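Geranylgeranyl pyrophosphate synthase (Corynebacterium glutamicum, PDB 3LK5) probably condenses allylic and homoallylic isoprenoid diphosphates into longer prenyl chains with the help of magnesium, as a member of the FPP/GGPP synthase family. Local coordinates at residues 18-21 with 22-25. Sequence-based numbering, arbitrary orientation.
Sequences LDKF and PEVV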
loop_
_atom_site.group_PDB
_atom_site.type_symbol
_atom_site.label_atom_id
_atom_site.label_comp_id
_atom_site.label_asym_id
_atom_site.label_seq_id
_atom_site.Cartn_x
_atom_site.Cartn_y
_atom_site.Cartn_z
ATOM N N LEU A 18 9.781 2.358 28.622
ATOM C CA LEU A 18 10.056 3.075 27.378
ATOM C C LEU A 18 11.324 2.582 26.724
ATOM O O LEU A 18 11.374 2.424 25.504
ATOM C CB LEU A 18 10.189 4.583 27.613
ATOM C CG LEU A 18 9.068 5.300 28.360
ATOM C CD1 LEU A 18 9.363 6.795 28.348
ATOM C CD2 LEU A 18 7.696 5.008 27.754
ATOM N N ASP A 19 12.360 2.359 27.534
ATOM C CA ASP A 19 13.669 2.024 26.978
ATOM C C ASP A 19 13.784 0.609 26.411
ATOM O O ASP A 19 14.482 0.427 25.426
ATOM C CB ASP A 19 14.817 2.345 27.962
ATOM C CG ASP A 19 14.976 3.853 28.209
ATOM O OD1 ASP A 19 14.568 4.670 27.343
ATOM O OD2 ASP A 19 15.511 4.224 29.276
ATOM N N LYS A 20 13.101 -0.374 26.998
ATOM C CA LYS A 20 13.219 -1.767 26.518
ATOM C C LYS A 20 12.151 -2.157 25.484
ATOM O O LYS A 20 12.292 -3.180 24.815
ATOM C CB LYS A 20 13.123 -2.787 27.665
ATOM C CG LYS A 20 14.208 -2.662 28.746
ATOM C CD LYS A 20 14.188 -3.872 29.679
ATOM C CE LYS A 20 14.870 -3.568 31.017
ATOM N NZ LYS A 20 16.363 -3.683 30.989
ATOM N N PHE A 21 11.057 -1.400 25.401
ATOM C CA PHE A 21 9.979 -1.812 24.489
ATOM C C PHE A 21 10.438 -2.019 23.028
ATOM O O PHE A 21 10.000 -2.974 22.409
ATOM C CB PHE A 21 8.740 -0.909 24.583
ATOM C CG PHE A 21 7.525 -1.502 23.944
ATOM C CD1 PHE A 21 6.887 -2.566 24.536
ATOM C CD2 PHE A 21 7.037 -0.995 22.749
ATOM C CE1 PHE A 21 5.782 -3.143 23.970
ATOM C CE2 PHE A 21 5.916 -1.546 22.164
ATOM C CZ PHE A 21 5.285 -2.635 22.773
ATOM N N PRO A 22 11.319 -1.149 22.479
ATOM C CA PRO A 22 11.741 -1.370 21.080
ATOM C C PRO A 22 12.359 -2.746 20.844
ATOM O O PRO A 22 12.275 -3.264 19.719
ATOM C CB PRO A 22 12.775 -0.267 20.824
ATOM C CG PRO A 22 12.388 0.816 21.775
ATOM C CD PRO A 22 11.808 0.149 22.992
ATOM N N GLU A 23 12.980 -3.334 21.878
ATOM C CA GLU A 23 13.544 -4.701 21.758
ATOM C C GLU A 23 12.444 -5.723 21.514
ATOM O O GLU A 23 12.585 -6.636 20.685
ATOM C CB GLU A 23 14.333 -5.081 23.034
ATOM C CG GLU A 23 15.493 -4.177 23.289
ATOM C CD GLU A 23 16.165 -4.481 24.619
ATOM O OE1 GLU A 23 15.659 -5.315 25.416
ATOM O OE2 GLU A 23 17.210 -3.892 24.839
ATOM N N VAL A 24 11.334 -5.549 22.234
ATOM C CA VAL A 24 10.182 -6.430 22.086
ATOM C C VAL A 24 9.598 -6.264 20.665
ATOM O O VAL A 24 9.271 -7.250 20.035
ATOM C CB VAL A 24 9.098 -6.116 23.164
ATOM C CG1 VAL A 24 7.855 -6.922 22.922
ATOM C CG2 VAL A 24 9.667 -6.449 24.584
ATOM N N VAL A 25 9.511 -5.026 20.186
ATOM C CA VAL A 25 8.971 -4.761 18.839
ATOM C C VAL A 25 9.840 -5.474 17.793
ATOM O O VAL A 25 9.316 -6.163 16.923
ATOM C CB VAL A 25 8.886 -3.257 18.556
ATOM C CG1 VAL A 25 8.543 -2.956 17.050
ATOM C CG2 VAL A 25 7.859 -2.596 19.519
#
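Phe21 and Val25, one helical turn apart, meet where the chain enters helix 21-43. The rounded CG2 methyl of the branched Val25 packs obliquely against the CD2-CE2 part of the flat ring, 3.4 Å from Phe21 CE2. Phe21 reaches it because CG stands anti to its backbone N (chi1 -165°), while Val24 lies more loosely by the other ortho carbon, its CB 4.4 Å from Phe21 CD1. The ring is also stacked with Trp71 and touches Phe11, Leu91 and Leu68, apolar surroundings that suit a large aromatic side chain.

In the backbone, Val25 N gives an i to i+4 helical bond to Phe21 O (3.1 Å, N-H...O angle 160°). Pro22 fits the first turn, where its missing N-H costs no helical bond; its CD packs 3.4 Å from Leu18 O. Glu23 N makes a weak bond to Lys20 O at 3.0 Å, and on this exposed side Lys20 NZ and Glu23 OE1 remain 5.8 Å apart, too far for a salt bridge, so their attraction is probably weak. The chemistry therefore divides the helix start: apolar packing sets it against helices 65-78 and 87-111, while the charged groups stay at the surface.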